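PDB 6FSK: DyP-type peroxidase from Pleurotus ostreatus PC15, which probably uses heme b and hydrogen peroxide to oxidise dyes and other substrates, probably including Mn(II). Local coordinates for residues Y23-V28 / E168-R173; D175-D180 / G357-P362; A219-D224 / W233-S238; D314-G319 / P418-V423. The protein carries 1 engineered substitution. One frame throughout, in Å; residues are numbered along the deposited sequence.

Interaction 1: Y23-V28 / E168-R173; sequences YFFFDV and EVTHVR
With chi1 at 178°, the Phe24 ring swings out opposite the backbone N, and Glu168 does likewise before running on extended, which brings the ring and the carboxylate arm across each other on one face of the sheet. Glu168 CB and CG both lie 3.6 Å from Phe24 CE1, CD and OE1 follow closely at 3.7 Å, and the ring and carboxylate planes are inclined at 51°. Glu168 OE2 takes a bond of 2.7 Å from His171 ND1, on its syn side and in the imidazole plane. Cut back to an alanine, Glu168 would keep CB but is likely to leave His171 ND1 without this acceptor and uncover part of the Phe24 ring. The strands 23-28 and 168-173 run antiparallel, their axes at 169°, as neighbours in the eight-stranded antiparallel sheet of the DyP fold, with 166-175 as one of its outermost strands. Tyr23 and Val172 form a hydrogen-bonded pair, with Tyr23 N 2.9 Å from Val172 O. Farther along, the register slips by one residue, Val169 and Thr170 both lying opposite Phe25 in a classic bulge: Phe25 O receives Val169 N at 2.8 Å while Phe25 N gives to Thr170 O. From the bulge, Val169 CG2 reaches Asp27 OD2 at 3.4 Å. On the other face Val172 CG2 sits at the edge of the Phe25 ring, 3.9 Å from CE2, and packs against Tyr23 CB.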
# COMPACT_ATOMS: atom_id res chain seq x y z
N TYR A 23 -15.08 -0.52 -1.74
CA TYR A 23 -14.70 0.81 -2.14
C TYR A 23 -15.69 1.30 -3.20
O TYR A 23 -15.76 0.69 -4.29
CB TYR A 23 -13.28 0.94 -2.62
CG TYR A 23 -12.22 0.66 -1.60
CD1 TYR A 23 -11.78 -0.62 -1.35
CD2 TYR A 23 -11.62 1.75 -0.90
CE1 TYR A 23 -10.78 -0.88 -0.41
CE2 TYR A 23 -10.66 1.52 0.06
CZ TYR A 23 -10.22 0.21 0.29
OH TYR A 23 -9.20 0.03 1.26
N PHE A 24 -16.47 2.33 -2.86
CA PHE A 24 -17.49 2.89 -3.72
C PHE A 24 -16.99 4.23 -4.29
O PHE A 24 -16.87 5.27 -3.58
CB PHE A 24 -18.78 3.06 -2.93
CG PHE A 24 -19.92 3.67 -3.68
CD1 PHE A 24 -20.71 2.80 -4.46
CD2 PHE A 24 -20.19 5.05 -3.66
CE1 PHE A 24 -21.81 3.33 -5.18
CE2 PHE A 24 -21.30 5.59 -4.40
CZ PHE A 24 -22.06 4.72 -5.14
N PHE A 25 -16.67 4.23 -5.58
CA PHE A 25 -16.10 5.40 -6.26
C PHE A 25 -17.21 6.21 -6.95
O PHE A 25 -18.05 5.64 -7.64
CB PHE A 25 -15.06 4.98 -7.29
CG PHE A 25 -13.92 4.19 -6.70
CD1 PHE A 25 -12.88 4.87 -6.13
CD2 PHE A 25 -13.86 2.83 -6.74
CE1 PHE A 25 -11.77 4.18 -5.58
CE2 PHE A 25 -12.78 2.13 -6.16
CZ PHE A 25 -11.77 2.82 -5.57
N PHE A 26 -17.25 7.51 -6.67
CA PHE A 26 -18.38 8.33 -7.08
C PHE A 26 -17.95 9.61 -7.72
O PHE A 26 -16.78 10.12 -7.59
CB PHE A 26 -19.29 8.58 -5.88
CG PHE A 26 -18.67 9.47 -4.82
CD1 PHE A 26 -18.81 10.83 -4.85
CD2 PHE A 26 -18.03 8.93 -3.75
CE1 PHE A 26 -18.27 11.61 -3.86
CE2 PHE A 26 -17.48 9.68 -2.77
CZ PHE A 26 -17.59 11.03 -2.82
N ASP A 27 -18.91 10.21 -8.45
CA ASP A 27 -18.85 11.58 -8.94
C ASP A 27 -19.98 12.35 -8.24
O ASP A 27 -21.00 11.79 -7.85
CB ASP A 27 -19.06 11.72 -10.40
CG ASP A 27 -17.98 11.19 -11.20
OD1 ASP A 27 -16.76 11.27 -10.80
OD2 ASP A 27 -18.30 10.65 -12.33
N VAL A 28 -19.68 13.62 -7.94
CA VAL A 28 -20.64 14.59 -7.39
C VAL A 28 -21.41 15.14 -8.55
O VAL A 28 -20.81 15.71 -9.46
CB VAL A 28 -19.93 15.74 -6.64
CG1 VAL A 28 -21.00 16.72 -6.11
CG2 VAL A 28 -19.16 15.17 -5.43
N GLU A 168 -22.51 6.54 -8.96
CA GLU A 168 -21.50 5.48 -8.90
C GLU A 168 -20.69 5.50 -10.19
O GLU A 168 -21.25 5.44 -11.30
CB GLU A 168 -22.13 4.10 -8.68
CG GLU A 168 -21.02 3.03 -8.73
CD GLU A 168 -21.55 1.59 -8.44
OE1 GLU A 168 -22.74 1.35 -8.15
OE2 GLU A 168 -20.70 0.69 -8.49
N VAL A 169 -19.35 5.56 -10.07
CA VAL A 169 -18.43 5.32 -11.17
C VAL A 169 -18.25 3.80 -11.27
O VAL A 169 -18.34 3.21 -12.35
CB VAL A 169 -17.10 6.09 -11.02
CG1 VAL A 169 -16.16 5.64 -12.14
CG2 VAL A 169 -17.38 7.62 -11.10
N THR A 170 -17.85 3.20 -10.16
CA THR A 170 -17.70 1.79 -10.03
C THR A 170 -17.51 1.45 -8.58
O THR A 170 -17.45 2.38 -7.67
CB THR A 170 -16.53 1.19 -10.86
OG1 THR A 170 -16.70 -0.24 -10.91
CG2 THR A 170 -15.18 1.56 -10.19
N HIS A 171 -17.50 0.16 -8.25
CA HIS A 171 -17.14 -0.23 -6.87
C HIS A 171 -16.27 -1.48 -6.98
O HIS A 171 -16.37 -2.25 -7.96
CB HIS A 171 -18.33 -0.43 -5.90
CG HIS A 171 -19.20 -1.61 -6.19
ND1 HIS A 171 -20.29 -1.56 -7.03
CD2 HIS A 171 -19.19 -2.84 -5.66
CE1 HIS A 171 -20.88 -2.74 -7.05
NE2 HIS A 171 -20.28 -3.51 -6.17
N VAL A 172 -15.38 -1.67 -6.02
CA VAL A 172 -14.58 -2.86 -5.90
C VAL A 172 -14.70 -3.48 -4.52
O VAL A 172 -14.96 -2.78 -3.54
CB VAL A 172 -13.10 -2.60 -6.26
CG1 VAL A 172 -12.90 -2.05 -7.64
CG2 VAL A 172 -12.47 -1.68 -5.25
N ARG A 173 -14.55 -4.79 -4.43
CA ARG A 173 -14.66 -5.48 -3.16
C ARG A 173 -13.38 -6.25 -2.87
O ARG A 173 -12.87 -6.96 -3.75
CB ARG A 173 -15.85 -6.41 -3.10
CG ARG A 173 -16.19 -6.89 -1.68
CD ARG A 173 -17.34 -7.89 -1.74
NE ARG A 173 -16.85 -9.17 -2.20
CZ ARG A 173 -17.59 -10.18 -2.66
NH1 ARG A 173 -18.95 -10.12 -2.68
NH2 ARG A 173 -17.01 -11.30 -2.97

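Interaction 2: D175-D180 / G357-P362; sequences DVRPGD and GIQFGP
The carboxylate of Asp175 is gripped by several groups while its backbone N bonds across the contact to Gln359 O. OD1 accepts from His143 NE2 and is also hydrogen-bonded to Thr20 OG1; OD2 forms a salt bridge with Arg173 NE. A water 2.6 Å from Asp175 OD2 donates to that oxygen and accepts from Gly361 N at 2.9 Å, so the acid is tied to the 357-362 segment indirectly. The direct bond, Asp175 N to Gln359 O, is 2.8 Å long with an N-H...O angle of 146°, its donor tilted from the carbonyl plane.

Gln359 lies alongside. Its chain bends at chi2 (93°), which turns the amide back over the 175-177 backbone: OE1 comes 3.5 Å from Val176 CA, and NE2 lies 3.9 Å from Arg177 CG. The amide hydrogens are spent on the carbonyls of His182 and His184, which would fix the rotation of the group. Arg177 crosses Gln359 at about a right angle and touches it through its methylenes, CG and CD against NE2 and CG of the glutamine; the guanidinium head goes on to a salt bridge with Glu363. Ile358 extends CD1 to within 3.9 Å of Asp175 N, while its CG1 meets Val176 CG1.

The contact joins the end of strand 166-175 and the loop after it to strand 354-360, where the side chain of Phe360 is about 8 Å from the heme. These are the outermost strands of the eight-stranded antiparallel sheet, and this meeting of the two edge strands is consistent with the ferredoxin-like alpha+beta barrel arrangement of DyP-type peroxidases.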
# COMPACT_ATOMS: atom_id res chain seq x y z
N ASP A 175 -11.71 -9.15 -0.05
CA ASP A 175 -12.02 -10.20 0.86
C ASP A 175 -10.74 -10.87 1.32
O ASP A 175 -9.89 -11.22 0.47
CB ASP A 175 -12.84 -11.25 0.13
CG ASP A 175 -14.18 -10.70 -0.30
OD1 ASP A 175 -15.08 -10.60 0.62
OD2 ASP A 175 -14.35 -10.40 -1.50
N VAL A 176 -10.58 -11.02 2.62
CA VAL A 176 -9.39 -11.75 3.08
C VAL A 176 -9.44 -13.20 2.57
O VAL A 176 -10.51 -13.74 2.22
CB VAL A 176 -9.23 -11.66 4.62
CG1 VAL A 176 -9.10 -10.18 5.06
CG2 VAL A 176 -10.29 -12.45 5.33
N ARG A 177 -8.29 -13.84 2.57
CA ARG A 177 -8.22 -15.22 2.05
C ARG A 177 -8.74 -16.20 3.12
O ARG A 177 -8.80 -15.89 4.29
CB ARG A 177 -6.80 -15.48 1.59
CG ARG A 177 -6.49 -14.68 0.32
CD ARG A 177 -5.08 -14.86 -0.21
NE ARG A 177 -4.93 -16.27 -0.56
CZ ARG A 177 -3.82 -16.96 -0.45
NH1 ARG A 177 -2.68 -16.43 0.02
NH2 ARG A 177 -3.80 -18.25 -0.81
N PRO A 178 -9.05 -17.41 2.71
CA PRO A 178 -9.59 -18.41 3.68
C PRO A 178 -8.60 -18.98 4.66
O PRO A 178 -7.39 -19.12 4.37
CB PRO A 178 -10.12 -19.51 2.75
CG PRO A 178 -9.56 -19.29 1.43
CD PRO A 178 -9.15 -17.86 1.32
N GLY A 179 -9.11 -19.37 5.83
CA GLY A 179 -8.28 -20.11 6.74
C GLY A 179 -7.04 -19.45 7.26
O GLY A 179 -7.03 -18.26 7.53
N ASP A 180 -5.98 -20.25 7.40
CA ASP A 180 -4.77 -19.83 8.11
C ASP A 180 -3.94 -18.83 7.33
O ASP A 180 -3.18 -18.07 7.93
CB ASP A 180 -3.88 -21.02 8.62
CG ASP A 180 -3.82 -22.24 7.62
OD1 ASP A 180 -3.83 -22.06 6.37
OD2 ASP A 180 -3.77 -23.40 8.13
N GLY A 357 -3.88 -2.62 2.86
CA GLY A 357 -4.32 -3.53 1.75
C GLY A 357 -5.31 -4.56 2.17
O GLY A 357 -5.40 -4.98 3.36
N ILE A 358 -6.10 -4.96 1.21
CA ILE A 358 -6.88 -6.16 1.37
C ILE A 358 -6.83 -6.90 0.02
O ILE A 358 -6.87 -6.29 -1.05
CB ILE A 358 -8.37 -5.86 1.79
CG1 ILE A 358 -9.14 -7.13 2.18
CG2 ILE A 358 -9.15 -5.04 0.78
CD1 ILE A 358 -10.50 -6.90 2.85
N GLN A 359 -6.87 -8.21 0.10
CA GLN A 359 -6.86 -9.03 -1.05
C GLN A 359 -8.20 -8.98 -1.79
O GLN A 359 -9.21 -8.60 -1.22
CB GLN A 359 -6.58 -10.47 -0.67
CG GLN A 359 -5.35 -10.77 0.22
CD GLN A 359 -5.66 -10.82 1.69
OE1 GLN A 359 -6.45 -10.04 2.18
NE2 GLN A 359 -5.07 -11.73 2.38
N PHE A 360 -8.17 -9.39 -3.08
CA PHE A 360 -9.43 -9.68 -3.76
C PHE A 360 -9.31 -10.92 -4.59
O PHE A 360 -8.20 -11.27 -5.05
CB PHE A 360 -9.97 -8.50 -4.56
CG PHE A 360 -9.20 -8.25 -5.84
CD1 PHE A 360 -8.07 -7.45 -5.86
CD2 PHE A 360 -9.63 -8.82 -7.05
CE1 PHE A 360 -7.39 -7.20 -7.07
CE2 PHE A 360 -8.94 -8.55 -8.23
CZ PHE A 360 -7.86 -7.74 -8.23
N GLY A 361 -10.48 -11.53 -4.89
CA GLY A 361 -10.47 -12.67 -5.79
C GLY A 361 -10.47 -13.99 -5.19
O GLY A 361 -10.14 -14.14 -4.01
N PRO A 362 -10.83 -15.01 -5.98
CA PRO A 362 -10.85 -16.38 -5.53
C PRO A 362 -9.45 -17.02 -5.41
O PRO A 362 -8.49 -16.54 -5.98
CB PRO A 362 -11.70 -17.07 -6.61
CG PRO A 362 -11.31 -16.35 -7.83
CD PRO A 362 -11.11 -14.92 -7.41
O HOH W 1 -12.91 -10.63 -3.62

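Interaction 3: A219-D224 / W233-S238; sequences AKENGD and WAKDGS
The carboxylates of Glu221 and Asp236 lie nearly coplanar, their planes 16° apart, and meet through one oxygen of each: Glu221 OE2 is 2.4 Å from Asp236 OD1. The side chains cross at a slant, and the same Asp236 OD1 is 3.1 Å from Glu221 CG. Glu221 reaches this place by a bend at chi2 (-71°), which folds its acid group back toward the 233-238 segment. The extended Lys235 crosses Glu221 at about a right angle; its CE comes 3.4 Å from Glu221 OE2, whereas NZ stays 4.4 Å from that oxygen, beyond a salt bridge.

Backbone bonds on both sides of Ala219 hold the two loops together. Ala219 N gives to Gly237 O at 2.8 Å, and Ala219 O takes Asp236 N at 2.9 Å. Ala219 CB rests 3.4 Å from Ala234 O, and the CB atoms of Lys220 and Lys235 pack 4.1 Å apart. Each segment carries a type II beta turn, Glu221 to Asp224 and Ala234 to Gly237; Lys220 N bonds to Asp224 OD2, while Lys220 NZ leads off to the carbonyls of Ala227 and Arg230. The contact thus closes the short loop leading into strand 238-247.

A separation this short is hard to reconcile with two charged carboxylates and is consistent with one of them being protonated; the nearby ammonium of Lys235 would be expected to ease whatever negative charge remains.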
# COMPACT_ATOMS: atom_id res chain seq x y z
N ALA A 219 -1.39 15.68 7.58
CA ALA A 219 -1.04 17.04 7.22
C ALA A 219 -1.15 18.02 8.42
O ALA A 219 -2.03 17.88 9.27
CB ALA A 219 -1.94 17.53 6.11
N LYS A 220 -0.17 18.92 8.41
CA LYS A 220 -0.04 20.02 9.38
C LYS A 220 0.09 19.56 10.81
O LYS A 220 -0.30 20.26 11.74
CB LYS A 220 -1.22 20.97 9.27
CG LYS A 220 -1.38 21.56 7.88
CD LYS A 220 -2.40 22.68 7.77
CE LYS A 220 -2.12 23.85 8.70
NZ LYS A 220 -1.38 24.95 8.06
N GLU A 221 0.60 18.37 11.04
CA GLU A 221 1.02 17.95 12.39
C GLU A 221 2.51 18.01 12.41
O GLU A 221 3.18 18.22 11.42
CB GLU A 221 0.50 16.56 12.72
CG GLU A 221 -0.98 16.47 12.98
CD GLU A 221 -1.47 17.09 14.29
OE1 GLU A 221 -0.64 17.61 15.09
OE2 GLU A 221 -2.70 17.06 14.53
N ASN A 222 3.07 17.90 13.61
CA ASN A 222 4.51 18.04 13.77
C ASN A 222 5.29 17.10 12.85
O ASN A 222 5.00 15.88 12.86
CB ASN A 222 4.79 17.70 15.24
CG ASN A 222 6.23 17.84 15.60
OD1 ASN A 222 6.88 18.77 15.16
ND2 ASN A 222 6.72 16.94 16.46
N GLY A 223 6.18 17.65 12.06
CA GLY A 223 6.91 16.96 11.06
C GLY A 223 6.49 17.09 9.63
O GLY A 223 7.21 16.58 8.71
N ASP A 224 5.31 17.71 9.43
CA ASP A 224 4.90 18.03 8.04
C ASP A 224 5.70 19.20 7.50
O ASP A 224 5.46 20.37 7.84
CB ASP A 224 3.38 18.26 7.94
CG ASP A 224 2.97 18.61 6.53
OD1 ASP A 224 3.77 18.59 5.62
OD2 ASP A 224 1.75 18.89 6.38
N TRP A 233 -7.81 23.74 6.93
CA TRP A 233 -8.73 22.65 6.89
C TRP A 233 -8.04 21.28 6.65
O TRP A 233 -8.62 20.22 7.00
CB TRP A 233 -9.87 22.88 5.86
CG TRP A 233 -9.56 22.82 4.40
CD1 TRP A 233 -9.40 23.85 3.55
CD2 TRP A 233 -9.40 21.64 3.61
NE1 TRP A 233 -9.14 23.41 2.29
CE2 TRP A 233 -9.15 22.05 2.30
CE3 TRP A 233 -9.48 20.29 3.87
CZ2 TRP A 233 -8.93 21.14 1.28
CZ3 TRP A 233 -9.31 19.41 2.86
CH2 TRP A 233 -9.01 19.84 1.58
N ALA A 234 -6.86 21.33 6.07
CA ALA A 234 -6.10 20.12 5.73
C ALA A 234 -5.49 19.49 6.96
O ALA A 234 -5.10 18.31 6.95
CB ALA A 234 -5.04 20.40 4.69
N LYS A 235 -5.44 20.19 8.11
CA LYS A 235 -4.90 19.55 9.31
C LYS A 235 -5.61 18.28 9.63
O LYS A 235 -6.84 18.18 9.59
CB LYS A 235 -5.04 20.48 10.53
CG LYS A 235 -4.43 19.90 11.76
CD LYS A 235 -4.50 20.91 12.94
CE LYS A 235 -3.72 20.29 14.06
NZ LYS A 235 -3.18 21.41 14.86
N ASP A 236 -4.82 17.23 9.88
CA ASP A 236 -5.29 15.93 10.36
C ASP A 236 -6.03 15.15 9.23
O ASP A 236 -6.66 14.18 9.57
CB ASP A 236 -6.14 15.97 11.60
CG ASP A 236 -5.32 16.28 12.85
OD1 ASP A 236 -4.09 16.09 12.79
OD2 ASP A 236 -5.91 16.76 13.88
N GLY A 237 -5.85 15.57 8.00
CA GLY A 237 -6.16 14.72 6.81
C GLY A 237 -4.88 13.97 6.39
O GLY A 237 -3.74 14.26 6.83
N SER A 238 -5.07 12.98 5.53
CA SER A 238 -3.93 12.22 5.01
C SER A 238 -4.25 11.87 3.54
O SER A 238 -5.41 11.76 3.18
CB SER A 238 -3.76 10.98 5.84
OG SER A 238 -2.57 10.25 5.45

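Interaction 4: D314-G319 / P418-V423; sequences DSLVRG and PPLDGV
This is a small packing contact of leucine and proline carbons on a helix end and its carbonyls, without a direct hydrogen bond, between the short, weakly bonded helix about 315-318 and the loop after helix 408-412, about 29 Å from the centre of the chain. Leu420 contributes the largest share: its two methyls straddle the carbonyl end of Leu316, with CD2 3.3 Å from Leu316 O, and CD1 4.0 Å from Leu316 CD1, where the two side chains cross at about a right angle. With chi1 at -64°, Leu420 CG stands beside its own backbone N and opposite its carbonyl carbon, turning the methyls toward the helix. The helix ends in a Schellman motif at Gly319, whose positive phi (69°) accompanies a bond from Gly319 N to Leu316 O. Gly319 CA faces Leu420 CD2 at 3.7 Å. Pro419 packs its ring on the last carbonyls, CB 3.4 Å from Arg318 O and CG 3.6 Å from Val317 O. Were Leu420 replaced by an alanine, a gap would probably open beside Leu316, and Phe326 and Val411 would lose a packing partner. One water bridges the segments, donating to Gly319 O and to Pro419 O.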
# COMPACT_ATOMS: atom_id res chain seq x y z
N ASP A 314 25.44 -3.12 7.70
CA ASP A 314 26.21 -2.39 6.73
C ASP A 314 26.43 -3.26 5.45
O ASP A 314 27.37 -3.05 4.68
CB ASP A 314 27.59 -1.94 7.31
CG ASP A 314 28.46 -3.14 7.72
OD1 ASP A 314 28.00 -4.30 7.73
OD2 ASP A 314 29.65 -2.92 8.03
N SER A 315 25.44 -4.13 5.12
CA SER A 315 25.63 -5.05 4.02
C SER A 315 25.75 -4.34 2.67
O SER A 315 26.45 -4.77 1.76
CB SER A 315 24.59 -6.13 4.04
OG SER A 315 23.28 -5.53 4.01
N LEU A 316 25.02 -3.23 2.50
CA LEU A 316 25.14 -2.47 1.28
C LEU A 316 26.55 -1.94 1.05
O LEU A 316 27.12 -2.21 -0.05
CB LEU A 316 24.06 -1.39 1.14
CG LEU A 316 24.10 -0.59 -0.16
CD1 LEU A 316 23.96 -1.39 -1.41
CD2 LEU A 316 23.05 0.49 -0.12
N VAL A 317 27.14 -1.26 2.02
CA VAL A 317 28.51 -0.67 1.84
C VAL A 317 29.58 -1.80 1.68
O VAL A 317 30.55 -1.67 0.90
CB VAL A 317 28.80 0.25 3.05
CG1 VAL A 317 30.28 0.56 3.28
CG2 VAL A 317 28.01 1.52 2.85
N ARG A 318 29.30 -2.93 2.27
CA ARG A 318 30.12 -4.14 2.07
C ARG A 318 29.86 -4.88 0.77
O ARG A 318 30.63 -5.80 0.43
CB ARG A 318 29.97 -5.13 3.23
CG ARG A 318 30.56 -4.60 4.54
CD ARG A 318 30.61 -5.60 5.65
NE ARG A 318 29.31 -6.11 5.96
CZ ARG A 318 28.81 -7.27 5.58
NH1 ARG A 318 29.50 -8.14 4.84
NH2 ARG A 318 27.57 -7.54 5.92
N GLY A 319 28.80 -4.53 0.05
CA GLY A 319 28.49 -5.23 -1.21
C GLY A 319 28.05 -6.63 -0.97
O GLY A 319 28.23 -7.49 -1.84
N PRO A 418 34.15 0.52 -3.53
CA PRO A 418 34.62 -0.47 -4.44
C PRO A 418 33.84 -1.80 -4.47
O PRO A 418 33.67 -2.36 -5.59
CB PRO A 418 36.07 -0.66 -4.02
CG PRO A 418 36.44 0.71 -3.46
CD PRO A 418 35.22 1.22 -2.78
N PRO A 419 33.34 -2.30 -3.30
CA PRO A 419 32.53 -3.55 -3.37
C PRO A 419 31.28 -3.42 -4.16
O PRO A 419 30.70 -4.48 -4.47
CB PRO A 419 32.17 -3.81 -1.91
CG PRO A 419 33.18 -3.10 -1.13
CD PRO A 419 33.59 -1.92 -1.90
N LEU A 420 30.85 -2.19 -4.48
CA LEU A 420 29.62 -1.97 -5.29
C LEU A 420 29.95 -1.71 -6.76
O LEU A 420 29.06 -1.45 -7.55
CB LEU A 420 28.76 -0.91 -4.74
CG LEU A 420 28.17 -1.23 -3.35
CD1 LEU A 420 27.41 -0.06 -2.83
CD2 LEU A 420 27.30 -2.48 -3.37
N ASP A 421 31.24 -1.78 -7.16
CA ASP A 421 31.52 -1.54 -8.57
C ASP A 421 30.82 -2.59 -9.45
O ASP A 421 30.90 -3.75 -9.20
CB ASP A 421 33.04 -1.67 -8.85
CG ASP A 421 33.85 -0.57 -8.24
OD1 ASP A 421 33.34 0.53 -7.95
OD2 ASP A 421 35.09 -0.81 -8.06
N GLY A 422 30.13 -2.10 -10.46
CA GLY A 422 29.42 -2.94 -11.38
C GLY A 422 28.10 -3.51 -10.85
O GLY A 422 27.42 -4.27 -11.58
N VAL A 423 27.77 -3.24 -9.58
CA VAL A 423 26.55 -3.90 -9.04
C VAL A 423 25.31 -3.08 -9.49
O VAL A 423 25.22 -1.84 -9.26
CB VAL A 423 26.59 -3.94 -7.50
CG1 VAL A 423 25.28 -4.49 -6.95
CG2 VAL A 423 27.74 -4.75 -7.02
O HOH W 2 30.62 -7.13 -3.72

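Overall arrangement
Interactions 1 and 2 belong to the same sheet and touch where Arg173 O packs on Phe360 CB, 3.4 Å apart; the first is an antiparallel strand pair interrupted by a bulge, whereas the second is a looser junction of one bond, one water and side chains whose polar ends turn outward to other partners. Interaction 3 is the most buried by its touching residues, yet it is a loop closure whose distinctive chemistry is an acid pair; its centre is about 26 Å from that of interaction 1. Interaction 4 lies farthest out, about 47 Å between centres from interaction 1, and rests on leucine and proline carbons packed against a helix end and its carbonyls. Along the chain, interactions 2 and 4 alternate their segments.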